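Local coordinates for protein diadenosine tetraphosphatase, putative (Trypanosoma brucei, PDB 2QJC) that probably hydrolyses phosphate esters or anhydrides, such as diadenosine tetraphosphate, as a two-manganese enzyme of the calcineurin-like phosphoesterase family, at residues Asn16-Val21 / Ile132-Val137; Leu126-Arg131 / Gln153-Val158; His145-Val150 / Val175-Thr180; Thr160-Ile165 / Asp205-Leu210. All blocks are in the same frame, centred on the assembly; numbering follows the deposited sequence.

Contact 1. Residues Asn16-Val21 / Ile132-Val137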
loop_
_atom_site.group_PDB
_atom_site.type_symbol
_atom_site.label_atom_id
_atom_site.label_comp_id
_atom_site.label_asym_id
_atom_site.label_seq_id
_atom_site.Cartn_x
_atom_site.Cartn_y
_atom_site.Cartn_z
ATOM N N ASN A 16 9.406 10.542 -14.637
ATOM C CA ASN A 16 9.816 11.904 -14.308
ATOM C C ASN A 16 9.976 12.204 -12.819
ATOM O O ASN A 16 10.491 13.259 -12.458
ATOM C CB ASN A 16 8.826 12.897 -14.915
ATOM C CG ASN A 16 8.923 12.966 -16.430
ATOM O OD1 ASN A 16 9.114 11.954 -17.104
ATOM N ND2 ASN A 16 8.778 14.171 -16.974
ATOM N N VAL A 17 9.532 11.298 -11.953
ATOM C CA VAL A 17 9.663 11.529 -10.514
ATOM C C VAL A 17 11.074 11.169 -10.058
ATOM O O VAL A 17 11.374 10.012 -9.760
ATOM C CB VAL A 17 8.614 10.706 -9.723
ATOM C CG1 VAL A 17 8.825 10.873 -8.215
ATOM C CG2 VAL A 17 7.207 11.169 -10.107
ATOM N N THR A 18 11.937 12.180 -10.012
ATOM C CA THR A 18 13.333 12.012 -9.617
ATOM C C THR A 18 13.636 12.694 -8.284
ATOM O O THR A 18 14.734 12.566 -7.750
ATOM C CB THR A 18 14.291 12.592 -10.692
ATOM O OG1 THR A 18 14.111 14.014 -10.781
ATOM C CG2 THR A 18 13.995 11.974 -12.052
ATOM N N GLY A 19 12.662 13.430 -7.759
ATOM C CA GLY A 19 12.856 14.091 -6.486
ATOM C C GLY A 19 12.659 13.099 -5.353
ATOM O O GLY A 19 12.636 11.887 -5.569
ATOM N N ARG A 20 12.516 13.618 -4.141
ATOM C CA ARG A 20 12.322 12.806 -2.950
ATOM C C ARG A 20 10.939 12.136 -2.976
ATOM O O ARG A 20 9.932 12.781 -3.284
ATOM C CB ARG A 20 12.455 13.715 -1.740
ATOM C CG ARG A 20 12.535 13.058 -0.391
ATOM C CD ARG A 20 12.246 14.153 0.633
ATOM N NE ARG A 20 12.440 13.727 2.006
ATOM C CZ ARG A 20 11.855 14.305 3.048
ATOM N NH1 ARG A 20 11.029 15.332 2.870
ATOM N NH2 ARG A 20 12.108 13.857 4.268
ATOM N N VAL A 21 10.892 10.844 -2.652
ATOM C CA VAL A 21 9.631 10.103 -2.655
ATOM C C VAL A 21 9.323 9.463 -1.300
ATOM O O VAL A 21 10.168 8.804 -0.703
ATOM C CB VAL A 21 9.643 9.005 -3.744
ATOM C CG1 VAL A 21 8.340 8.181 -3.685
ATOM C CG2 VAL A 21 9.795 9.645 -5.114
ATOM N N ILE A 132 8.408 3.444 -9.958
ATOM C CA ILE A 132 9.156 4.691 -9.743
ATOM C C ILE A 132 10.603 4.335 -10.089
ATOM O O ILE A 132 11.458 4.179 -9.204
ATOM C CB ILE A 132 9.067 5.145 -8.261
ATOM C CG1 ILE A 132 7.600 5.279 -7.851
ATOM C CG2 ILE A 132 9.781 6.490 -8.071
ATOM C CD1 ILE A 132 7.391 5.341 -6.351
ATOM N N PRO A 133 10.889 4.202 -11.395
ATOM C CA PRO A 133 12.206 3.844 -11.933
ATOM C C PRO A 133 13.425 4.661 -11.513
ATOM O O PRO A 133 14.517 4.111 -11.383
ATOM C CB PRO A 133 11.973 3.836 -13.449
ATOM C CG PRO A 133 10.858 4.833 -13.634
ATOM C CD PRO A 133 9.941 4.529 -12.479
ATOM N N ALA A 134 13.255 5.956 -11.285
ATOM C CA ALA A 134 14.383 6.792 -10.883
ATOM C C ALA A 134 15.030 6.292 -9.586
ATOM O O ALA A 134 16.242 6.439 -9.378
ATOM C CB ALA A 134 13.922 8.239 -10.716
ATOM N N HIS A 135 14.213 5.702 -8.720
ATOM C CA HIS A 135 14.681 5.189 -7.438
ATOM C C HIS A 135 14.708 3.664 -7.413
ATOM O O HIS A 135 14.938 3.058 -6.361
ATOM C CB HIS A 135 13.766 5.708 -6.320
ATOM C CG HIS A 135 13.848 7.192 -6.110
ATOM N ND1 HIS A 135 15.001 7.818 -5.686
ATOM C CD2 HIS A 135 12.929 8.172 -6.284
ATOM C CE1 HIS A 135 14.791 9.122 -5.613
ATOM N NE2 HIS A 135 13.541 9.363 -5.971
ATOM N N ASN A 136 14.483 3.058 -8.580
ATOM C CA ASN A 136 14.435 1.608 -8.743
ATOM C C ASN A 136 13.476 0.978 -7.721
ATOM O O ASN A 136 13.820 0.028 -7.023
ATOM C CB ASN A 136 15.836 0.993 -8.609
ATOM C CG ASN A 136 15.854 -0.490 -8.943
ATOM O OD1 ASN A 136 15.194 -0.936 -9.887
ATOM N ND2 ASN A 136 16.615 -1.259 -8.180
ATOM N N VAL A 137 12.261 1.518 -7.662
ATOM C CA VAL A 137 11.229 1.047 -6.739
ATOM C C VAL A 137 9.921 0.672 -7.444
ATOM O O VAL A 137 9.617 1.182 -8.523
ATOM C CB VAL A 137 10.939 2.146 -5.668
ATOM C CG1 VAL A 137 9.560 1.954 -5.046
ATOM C CG2 VAL A 137 12.006 2.102 -4.584
#

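Contact 2. Residues Leu126-Arg131 / Gln153-Val158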
loop_
_atom_site.group_PDB
_atom_site.type_symbol
_atom_site.label_atom_id
_atom_site.label_comp_id
_atom_site.label_asym_id
_atom_site.label_seq_id
_atom_site.Cartn_x
_atom_site.Cartn_y
_atom_site.Cartn_z
ATOM N N LEU A 126 -7.485 4.444 -8.794
ATOM C CA LEU A 126 -6.215 3.912 -8.314
ATOM C C LEU A 126 -5.722 2.679 -9.067
ATOM O O LEU A 126 -6.480 1.743 -9.307
ATOM C CB LEU A 126 -6.309 3.553 -6.826
ATOM C CG LEU A 126 -6.742 4.619 -5.814
ATOM C CD1 LEU A 126 -6.671 4.011 -4.425
ATOM C CD2 LEU A 126 -5.846 5.860 -5.904
ATOM N N PRO A 127 -4.432 2.663 -9.442
ATOM C CA PRO A 127 -3.873 1.516 -10.155
ATOM C C PRO A 127 -3.508 0.453 -9.111
ATOM O O PRO A 127 -3.618 0.693 -7.903
ATOM C CB PRO A 127 -2.642 2.101 -10.835
ATOM C CG PRO A 127 -2.142 3.067 -9.804
ATOM C CD PRO A 127 -3.429 3.738 -9.304
ATOM N N HIS A 128 -3.076 -0.712 -9.572
ATOM C CA HIS A 128 -2.692 -1.791 -8.669
ATOM C C HIS A 128 -1.197 -1.717 -8.377
ATOM O O HIS A 128 -0.740 -2.079 -7.286
ATOM C CB HIS A 128 -3.010 -3.144 -9.307
ATOM C CG HIS A 128 -4.462 -3.354 -9.598
ATOM N ND1 HIS A 128 -5.377 -3.690 -8.623
ATOM C CD2 HIS A 128 -5.160 -3.267 -10.756
ATOM C CE1 HIS A 128 -6.576 -3.803 -9.168
ATOM N NE2 HIS A 128 -6.472 -3.551 -10.461
ATOM N N ILE A 129 -0.442 -1.249 -9.365
ATOM C CA ILE A 129 1.006 -1.158 -9.252
ATOM C C ILE A 129 1.549 0.169 -9.766
ATOM O O ILE A 129 1.096 0.676 -10.787
ATOM C CB ILE A 129 1.676 -2.297 -10.053
ATOM C CG1 ILE A 129 1.195 -3.649 -9.524
ATOM C CG2 ILE A 129 3.198 -2.189 -9.965
ATOM C CD1 ILE A 129 1.557 -4.822 -10.409
ATOM N N ILE A 130 2.522 0.727 -9.053
ATOM C CA ILE A 130 3.151 1.975 -9.475
ATOM C C ILE A 130 4.662 1.779 -9.529
ATOM O O ILE A 130 5.275 1.326 -8.557
ATOM C CB ILE A 130 2.819 3.150 -8.516
ATOM C CG1 ILE A 130 1.327 3.476 -8.600
ATOM C CG2 ILE A 130 3.644 4.397 -8.892
ATOM C CD1 ILE A 130 0.877 4.525 -7.596
ATOM N N ARG A 131 5.252 2.096 -10.679
ATOM C CA ARG A 131 6.695 1.970 -10.864
ATOM C C ARG A 131 7.347 3.353 -10.758
ATOM O O ARG A 131 6.891 4.311 -11.391
ATOM C CB ARG A 131 7.016 1.362 -12.237
ATOM C CG ARG A 131 6.360 0.023 -12.517
ATOM C CD ARG A 131 6.868 -0.593 -13.830
ATOM N NE ARG A 131 8.098 -1.356 -13.631
ATOM C CZ ARG A 131 8.706 -2.070 -14.576
ATOM N NH1 ARG A 131 8.205 -2.119 -15.802
ATOM N NH2 ARG A 131 9.801 -2.764 -14.285
ATOM N N GLN A 153 0.617 -9.368 -14.036
ATOM C CA GLN A 153 0.309 -9.792 -12.678
ATOM C C GLN A 153 -1.212 -9.867 -12.557
ATOM O O GLN A 153 -1.931 -9.374 -13.428
ATOM C CB GLN A 153 0.871 -8.784 -11.676
ATOM C CG GLN A 153 2.407 -8.649 -11.681
ATOM C CD GLN A 153 3.111 -9.711 -10.846
ATOM O OE1 GLN A 153 2.686 -10.028 -9.730
ATOM N NE2 GLN A 153 4.209 -10.247 -11.372
ATOM N N TYR A 154 -1.695 -10.486 -11.481
ATOM C CA TYR A 154 -3.131 -10.634 -11.244
ATOM C C TYR A 154 -3.586 -9.860 -10.009
ATOM O O TYR A 154 -2.924 -9.881 -8.974
ATOM C CB TYR A 154 -3.479 -12.119 -11.090
ATOM C CG TYR A 154 -3.356 -12.911 -12.380
ATOM C CD1 TYR A 154 -2.638 -14.108 -12.426
ATOM C CD2 TYR A 154 -3.967 -12.464 -13.550
ATOM C CE1 TYR A 154 -2.531 -14.840 -13.611
ATOM C CE2 TYR A 154 -3.870 -13.183 -14.735
ATOM C CZ TYR A 154 -3.152 -14.367 -14.763
ATOM O OH TYR A 154 -3.055 -15.066 -15.943
ATOM N N GLU A 155 -4.727 -9.191 -10.138
ATOM C CA GLU A 155 -5.311 -8.370 -9.085
ATOM C C GLU A 155 -5.509 -9.038 -7.726
ATOM O O GLU A 155 -5.145 -8.468 -6.689
ATOM C CB GLU A 155 -6.642 -7.793 -9.578
ATOM C CG GLU A 155 -7.512 -7.195 -8.488
ATOM C CD GLU A 155 -8.642 -6.360 -9.050
ATOM O OE1 GLU A 155 -9.124 -6.689 -10.159
ATOM O OE2 GLU A 155 -9.052 -5.383 -8.381
ATOM N N ASP A 156 -6.090 -10.234 -7.720
ATOM C CA ASP A 156 -6.320 -10.945 -6.469
ATOM C C ASP A 156 -5.001 -11.199 -5.731
ATOM O O ASP A 156 -4.918 -11.026 -4.513
ATOM C CB ASP A 156 -7.060 -12.265 -6.740
ATOM C CG ASP A 156 -6.276 -13.217 -7.641
ATOM O OD1 ASP A 156 -5.792 -12.787 -8.706
ATOM O OD2 ASP A 156 -6.159 -14.408 -7.286
ATOM N N GLU A 157 -3.968 -11.586 -6.473
ATOM C CA GLU A 157 -2.661 -11.855 -5.882
ATOM C C GLU A 157 -1.966 -10.586 -5.387
ATOM O O GLU A 157 -1.518 -10.531 -4.244
ATOM C CB GLU A 157 -1.748 -12.568 -6.892
ATOM C CG GLU A 157 -2.392 -13.763 -7.603
ATOM C CD GLU A 157 -1.411 -14.528 -8.486
ATOM O OE1 GLU A 157 -0.376 -13.949 -8.877
ATOM O OE2 GLU A 157 -1.683 -15.709 -8.799
ATOM N N VAL A 158 -1.888 -9.559 -6.231
ATOM C CA VAL A 158 -1.217 -8.322 -5.840
ATOM C C VAL A 158 -1.883 -7.551 -4.700
ATOM O O VAL A 158 -1.260 -6.682 -4.089
ATOM C CB VAL A 158 -1.032 -7.366 -7.054
ATOM C CG1 VAL A 158 -0.147 -8.031 -8.112
ATOM C CG2 VAL A 158 -2.385 -6.998 -7.638
#

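Contact 3. Residues His145-Val150 / Val175-Thr180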
loop_
_atom_site.group_PDB
_atom_site.type_symbol
_atom_site.label_atom_id
_atom_site.label_comp_id
_atom_site.label_asym_id
_atom_site.label_seq_id
_atom_site.Cartn_x
_atom_site.Cartn_y
_atom_site.Cartn_z
ATOM N N HIS A 145 4.005 -11.451 -7.767
ATOM C CA HIS A 145 4.360 -12.852 -7.977
ATOM C C HIS A 145 5.740 -12.836 -8.639
ATOM O O HIS A 145 5.907 -12.304 -9.738
ATOM C CB HIS A 145 3.333 -13.549 -8.870
ATOM C CG HIS A 145 3.448 -15.041 -8.860
ATOM N ND1 HIS A 145 4.590 -15.702 -9.263
ATOM C CD2 HIS A 145 2.585 -16.000 -8.450
ATOM C CE1 HIS A 145 4.426 -17.002 -9.099
ATOM N NE2 HIS A 145 3.218 -17.208 -8.606
ATOM N N PRO A 146 6.750 -13.415 -7.971
ATOM C CA PRO A 146 8.122 -13.457 -8.491
ATOM C C PRO A 146 8.360 -14.247 -9.772
ATOM O O PRO A 146 9.492 -14.299 -10.256
ATOM C CB PRO A 146 8.914 -14.017 -7.315
ATOM C CG PRO A 146 7.915 -14.948 -6.674
ATOM C CD PRO A 146 6.657 -14.120 -6.681
ATOM N N GLN A 147 7.319 -14.854 -10.332
ATOM C CA GLN A 147 7.501 -15.627 -11.559
ATOM C C GLN A 147 6.667 -15.102 -12.720
ATOM O O GLN A 147 6.621 -15.714 -13.789
ATOM C CB GLN A 147 7.184 -17.113 -11.313
ATOM C CG GLN A 147 7.997 -17.729 -10.184
ATOM C CD GLN A 147 7.768 -19.227 -10.026
ATOM O OE1 GLN A 147 6.631 -19.705 -10.059
ATOM N NE2 GLN A 147 8.851 -19.972 -9.827
ATOM N N ARG A 148 6.006 -13.968 -12.510
ATOM C CA ARG A 148 5.190 -13.360 -13.558
ATOM C C ARG A 148 5.720 -11.967 -13.888
ATOM O O ARG A 148 6.234 -11.266 -13.012
ATOM C CB ARG A 148 3.729 -13.218 -13.119
ATOM C CG ARG A 148 3.071 -14.473 -12.561
ATOM C CD ARG A 148 1.619 -14.162 -12.218
ATOM N NE ARG A 148 0.986 -15.198 -11.406
ATOM C CZ ARG A 148 0.619 -16.394 -11.858
ATOM N NH1 ARG A 148 0.817 -16.721 -13.126
ATOM N NH2 ARG A 148 0.046 -17.261 -11.037
ATOM N N PRO A 149 5.618 -11.563 -15.165
ATOM C CA PRO A 149 6.079 -10.244 -15.604
ATOM C C PRO A 149 5.244 -9.175 -14.901
ATOM O O PRO A 149 4.047 -9.370 -14.667
ATOM C CB PRO A 149 5.819 -10.274 -17.114
ATOM C CG PRO A 149 6.003 -11.720 -17.461
ATOM C CD PRO A 149 5.265 -12.403 -16.325
ATOM N N VAL A 150 5.879 -8.052 -14.580
ATOM C CA VAL A 150 5.217 -6.945 -13.893
ATOM C C VAL A 150 3.902 -6.550 -14.561
ATOM O O VAL A 150 2.914 -6.255 -13.883
ATOM C CB VAL A 150 6.146 -5.696 -13.829
ATOM C CG1 VAL A 150 5.456 -4.562 -13.081
ATOM C CG2 VAL A 150 7.456 -6.060 -13.141
ATOM N N VAL A 175 5.357 -19.870 -12.475
ATOM C CA VAL A 175 4.561 -20.999 -12.928
ATOM C C VAL A 175 4.584 -22.165 -11.942
ATOM O O VAL A 175 3.739 -23.061 -12.025
ATOM C CB VAL A 175 5.070 -21.540 -14.277
ATOM C CG1 VAL A 175 4.888 -20.498 -15.377
ATOM C CG2 VAL A 175 6.525 -21.923 -14.147
ATOM N N THR A 176 5.540 -22.163 -11.014
ATOM C CA THR A 176 5.647 -23.252 -10.046
ATOM C C THR A 176 5.286 -22.893 -8.600
ATOM O O THR A 176 5.328 -23.743 -7.711
ATOM C CB THR A 176 7.064 -23.848 -10.051
ATOM O OG1 THR A 176 7.986 -22.906 -9.487
ATOM C CG2 THR A 176 7.487 -24.181 -11.474
ATOM N N LEU A 177 4.921 -21.640 -8.365
ATOM C CA LEU A 177 4.567 -21.207 -7.020
ATOM C C LEU A 177 3.146 -20.676 -6.989
ATOM O O LEU A 177 2.713 -19.989 -7.914
ATOM C CB LEU A 177 5.530 -20.114 -6.546
ATOM C CG LEU A 177 7.019 -20.448 -6.409
ATOM C CD1 LEU A 177 7.808 -19.156 -6.216
ATOM C CD2 LEU A 177 7.244 -21.391 -5.238
ATOM N N THR A 178 2.418 -20.997 -5.924
ATOM C CA THR A 178 1.045 -20.524 -5.772
ATOM C C THR A 178 0.961 -19.428 -4.709
ATOM O O THR A 178 1.360 -19.625 -3.559
ATOM C CB THR A 178 0.084 -21.674 -5.372
ATOM O OG1 THR A 178 0.018 -22.638 -6.430
ATOM C CG2 THR A 178 -1.316 -21.131 -5.107
ATOM N N ALA A 179 0.441 -18.272 -5.108
ATOM C CA ALA A 179 0.284 -17.143 -4.198
ATOM C C ALA A 179 -0.980 -17.331 -3.376
ATOM O O ALA A 179 -2.038 -17.635 -3.921
ATOM C CB ALA A 179 0.193 -15.842 -4.993
ATOM N N THR A 180 -0.883 -17.157 -2.066
ATOM C CA THR A 180 -2.069 -17.310 -1.236
ATOM C C THR A 180 -2.187 -16.273 -0.119
ATOM O O THR A 180 -1.192 -15.845 0.470
ATOM C CB THR A 180 -2.139 -18.718 -0.612
ATOM O OG1 THR A 180 -3.346 -18.835 0.150
ATOM C CG2 THR A 180 -0.938 -18.972 0.290
#

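Contact 4. Residues Thr160-Ile165 / Asp205-Leu210. With PO4 (phosphate ion), chain D.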
loop_
_atom_site.group_PDB
_atom_site.type_symbol
_atom_site.label_atom_id
_atom_site.label_comp_id
_atom_site.label_asym_id
_atom_site.label_seq_id
_atom_site.Cartn_x
_atom_site.Cartn_y
_atom_site.Cartn_z
ATOM N N THR A 160 -3.787 -9.295 -2.107
ATOM C CA THR A 160 -4.037 -10.156 -0.942
ATOM C C THR A 160 -2.965 -11.170 -0.529
ATOM O O THR A 160 -3.081 -11.778 0.538
ATOM C CB THR A 160 -5.339 -10.994 -1.124
ATOM O OG1 THR A 160 -5.107 -12.024 -2.092
ATOM C CG2 THR A 160 -6.494 -10.125 -1.596
HETATM N N MSE A 161 -1.928 -11.362 -1.339
HETATM C CA MSE A 161 -0.926 -12.384 -1.010
HETATM C C MSE A 161 -0.083 -12.187 0.253
HETATM O O MSE A 161 0.381 -11.082 0.550
HETATM C CB MSE A 161 0.009 -12.615 -2.211
HETATM C CG MSE A 161 1.148 -11.602 -2.348
HETATM SE SE MSE A 161 2.213 -11.874 -3.965
HETATM C CE MSE A 161 3.053 -13.551 -3.546
ATOM N N ARG A 162 0.104 -13.280 0.991
ATOM C CA ARG A 162 0.919 -13.285 2.204
ATOM C C ARG A 162 1.998 -14.364 2.068
ATOM O O ARG A 162 3.151 -14.182 2.490
ATOM C CB ARG A 162 0.065 -13.594 3.437
ATOM C CG ARG A 162 -0.925 -12.511 3.821
ATOM C CD ARG A 162 -1.884 -13.024 4.895
ATOM N NE ARG A 162 -3.135 -12.260 4.942
ATOM C CZ ARG A 162 -3.277 -11.100 5.571
ATOM N NH1 ARG A 162 -2.249 -10.560 6.213
ATOM N NH2 ARG A 162 -4.450 -10.484 5.562
ATOM N N ASN A 163 1.613 -15.476 1.448
ATOM C CA ASN A 163 2.492 -16.618 1.266
ATOM C C ASN A 163 2.614 -17.138 -0.172
ATOM O O ASN A 163 1.784 -16.855 -1.035
ATOM C CB ASN A 163 2.008 -17.770 2.162
ATOM C CG ASN A 163 2.455 -17.626 3.615
ATOM O OD1 ASN A 163 2.714 -16.523 4.096
ATOM N ND2 ASN A 163 2.539 -18.753 4.322
ATOM N N LEU A 164 3.670 -17.913 -0.400
ATOM C CA LEU A 164 3.941 -18.554 -1.685
ATOM C C LEU A 164 4.280 -20.019 -1.365
ATOM O O LEU A 164 5.174 -20.308 -0.549
ATOM C CB LEU A 164 5.119 -17.878 -2.402
ATOM C CG LEU A 164 4.817 -16.574 -3.157
ATOM C CD1 LEU A 164 6.126 -15.872 -3.522
ATOM C CD2 LEU A 164 3.993 -16.877 -4.399
ATOM N N ILE A 165 3.551 -20.930 -2.002
ATOM C CA ILE A 165 3.732 -22.361 -1.785
ATOM C C ILE A 165 4.225 -23.061 -3.046
ATOM O O ILE A 165 3.653 -22.891 -4.127
ATOM C CB ILE A 165 2.405 -23.033 -1.387
ATOM C CG1 ILE A 165 1.705 -22.214 -0.299
ATOM C CG2 ILE A 165 2.676 -24.453 -0.908
ATOM C CD1 ILE A 165 0.308 -22.695 0.017
ATOM N N ASP A 205 0.037 -6.963 5.011
ATOM C CA ASP A 205 0.271 -8.009 6.014
ATOM C C ASP A 205 0.531 -7.530 7.449
ATOM O O ASP A 205 1.630 -7.714 7.983
ATOM C CB ASP A 205 1.440 -8.891 5.539
ATOM C CG ASP A 205 1.478 -10.271 6.222
ATOM O OD1 ASP A 205 2.366 -11.079 5.872
ATOM O OD2 ASP A 205 0.634 -10.554 7.098
ATOM N N ALA A 206 -0.489 -6.943 8.077
ATOM C CA ALA A 206 -0.372 -6.446 9.453
ATOM C C ALA A 206 0.071 -7.533 10.437
ATOM O O ALA A 206 0.749 -7.251 11.424
ATOM C CB ALA A 206 -1.716 -5.847 9.910
ATOM N N ARG A 207 -0.311 -8.780 10.176
ATOM C CA ARG A 207 0.074 -9.881 11.068
ATOM C C ARG A 207 1.580 -9.982 11.282
ATOM O O ARG A 207 2.031 -10.423 12.335
ATOM C CB ARG A 207 -0.394 -11.216 10.512
ATOM C CG ARG A 207 -1.873 -11.337 10.340
ATOM C CD ARG A 207 -2.185 -12.689 9.798
ATOM N NE ARG A 207 -3.548 -12.743 9.301
ATOM C CZ ARG A 207 -4.035 -13.756 8.602
ATOM N NH1 ARG A 207 -3.256 -14.794 8.327
ATOM N NH2 ARG A 207 -5.287 -13.719 8.170
ATOM N N ARG A 208 2.357 -9.599 10.274
ATOM C CA ARG A 208 3.807 -9.679 10.372
ATOM C C ARG A 208 4.483 -8.376 10.756
ATOM O O ARG A 208 5.685 -8.351 11.030
ATOM C CB ARG A 208 4.387 -10.182 9.050
ATOM C CG ARG A 208 4.073 -11.638 8.749
ATOM C CD ARG A 208 4.827 -12.110 7.506
ATOM N NE ARG A 208 4.820 -13.564 7.386
ATOM C CZ ARG A 208 4.194 -14.241 6.426
ATOM N NH1 ARG A 208 3.511 -13.600 5.481
ATOM N NH2 ARG A 208 4.252 -15.568 6.411
ATOM N N GLY A 209 3.718 -7.291 10.769
ATOM C CA GLY A 209 4.286 -6.008 11.125
ATOM C C GLY A 209 5.328 -5.543 10.127
ATOM O O GLY A 209 5.368 -6.012 8.988
ATOM N N LEU A 210 6.174 -4.614 10.561
ATOM C CA LEU A 210 7.226 -4.068 9.715
ATOM C C LEU A 210 8.203 -5.172 9.309
ATOM O O LEU A 210 8.747 -5.865 10.167
ATOM C CB LEU A 210 7.974 -2.972 10.476
ATOM C CG LEU A 210 8.938 -2.073 9.699
ATOM C CD1 LEU A 210 8.138 -1.166 8.768
ATOM C CD2 LEU A 210 9.747 -1.234 10.677
HETATM P P PO4 D . -5.631 -6.449 6.390
HETATM O O1 PO4 D . -5.112 -5.884 7.825
HETATM O O2 PO4 D . -4.737 -7.707 6.020
HETATM O O3 PO4 D . -7.123 -6.863 6.540
HETATM O O4 PO4 D . -5.448 -5.339 5.317
HETATM O O HOH W 1 -3.144 -8.693 8.861
#

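Contact 1. Residues Asn16-Val21 / Ile132-Val137
His135 reaches across to the backbone of Gly19, and this is the hydrogen bond that joins two loops. Its NE2 donates to Gly19 O at 2.7 Å, with an N-H...O angle of 161°, and the oxygen lies almost in the plane of the imidazole. With CG anti to the carbonyl carbon (chi1 -67°), the ring is swung toward the other loop. Val21 CG2 meets it obliquely, 3.7 Å from His135 CD2.

The packed side is formed by this ring and the buried Val21 and Ile132, whose methyls Val21 CG1 and Ile132 CD1 meet tip to tip at 4.0 Å. Toward the surface the side-chain methyls fit more loosely: Thr18 CG2 touches Ala134 CB at 4.0 Å, both residues being exposed, and Val17 CG1 comes no nearer than 4.5 Å to Ile132 CG2. Even there Val17 O lies close on Ala134 CB, at 3.2 Å. The second loop contains a G1 beta bulge, in which Asn136 and Val137 both face Ile132; Ile132 O accepts from His135 N and Val137 N on opposite faces of its plane.

The contact thus joins two mixed sheets, one holding strand 21-24 and the other strands 129-132 and 137-140. Phe236 on strand 230-236 touches His135 and Val137 and pairs through its backbone with Val21, while Arg20 turns to Asp48.

Contact 2. Residues Leu126-Arg131 / Gln153-Val158
The imidazole of His128 receives the side chain of Glu155 over one face, where Glu155 CB lies, while the carboxylate draws up to the CE1 corner. This is a helix start set against a strand start within the layered alpha/beta fold of the calcineurin-like phosphoesterases: His128 immediately precedes strand 129-132, and Glu155 opens helix 155-160 just after its N-cap residue, Tyr154. Ring and carboxylate planes are 68° apart, and Glu155 OE2 comes 3.0 Å from His128 CE1, a carbon. The meeting is therefore one of a ring C-H with a carboxylate, which may be favoured electrostatically. Glu155 gets there with CG anti to its backbone N (chi1 166°) and an extended chain. His128 ND1 is buried here and has no partner in the model.

Beside this pair the contact turns apolar. Val158, near the metal ligand His141, places CG2 at 4.2 Å from His128 CB, and its CG1 at 4.3 Å from Ile129 CD1. Gln153 crosses Ile129 at about a right angle and is bent at chi2 (-83°), its OE1 accepting from His145 N, while its methylene CG rests 4.1 Å from Ile129 CD1.

Contact 3. Residues His145-Val150 / Val175-Thr180
Gln147 OE1 is gripped by three successive backbone amides of the facing segment. Val175 N comes to 2.7 Å, Thr176 N to 2.9 Å, and Leu177 N adds a weak third bond at 3.1 Å. A type I beta turn, His145 to Arg148, is thereby clasped to the start of strand 177-180, an edge strand of a three-stranded antiparallel sheet. Val175 N stands well above the carboxamide plane and Thr176 N is tilted from it, both on the same face. The other end of the amide fixes its rotation: Gln147 NE2 donates to Thr176 OG1 at 3.1 Å, in the amide plane and nearly straight (163°). An extended chain beyond CG carries the carboxamide across the gap to this site.

His145 provides the second link, and both of its ring nitrogens are engaged. ND1 accepts from Gln147 N within the turn, in the ring plane, and NE2 donates to Leu177 O at 2.9 Å (160°), again in the ring plane although above the plane of that carbonyl. The imidazole is thus held from two edges, and Arg148 CZ, whose guanidinium pairs with Glu157, lies over one face, offset toward the rim. Leu177 crosses the Gln147 side chain at about a right angle, its CD1 packing 3.8 Å from the carboxamide carbon Gln147 CD. The same methyl, Leu177 CD1, makes an apolar contact with Pro146 CG at 4.2 Å.

Contact 4. Residues Thr160-Ile165 / Asp205-Leu210
Arg162 and Arg207 stack their guanidinium groups face on face, with centres 4.1 Å apart and planes only 3° from parallel, although the two side chains cross at about a right angle. Negative groups around the Arg162 edge probably offset the like charges. A phosphate ion, probably from the crystallisation liquor, takes a bond from Arg162 NH2 to its O2 at 2.8 Å. Asp205 OD2 lies in the guanidinium plane, 3.0 Å from Arg162 NH1, in a salt bridge of weak hydrogen-bond geometry, with its carboxylate turned 76° away.

Arg208 meets Asn163 edge-on. Its guanidinium is nearly coplanar with the Asn163 amide, and NH2 reaches a lone pair of Asn163 OD1 at 2.9 Å. Arg208 NH1 forms a salt bridge with Asp205 OD1 at 2.8 Å, the oxygen tilted from the guanidinium plane. Asp205 therefore bridges both arginines, one on each oxygen.

The phosphate also binds His82 and Tyr227, close to the manganese site, consistent with a substrate-phosphate pocket. Arg162 follows helix 155-160 and, with Asn163, forms a classic beta bulge opposite Thr180 of strand 177-180; residues 205-210 lie in the loop after strand 199-202, next to His204.

The four contacts run from core to surface. Contact 2 is buried, combining an imidazole-carboxylate approach with apolar contacts; contacts 1 and 4 are partly buried, and contact 3 lies at the surface and depends on hydrogen bonds to backbone. Contacts 1 and 2 use opposite ends of strand 129-132, the first far from the metals. Contacts 2 and 3 touch where Gln153 and Glu157 meet His145 and Arg148, linking helix 155-160 and the residues before it to the turn. Contacts 3 and 4 share the small antiparallel sheet through paired strands 163-166 and 177-180. Charge is concentrated in contact 4, beside the manganese site, whereas in contact 1 a single histidine bond supplements apolar packing.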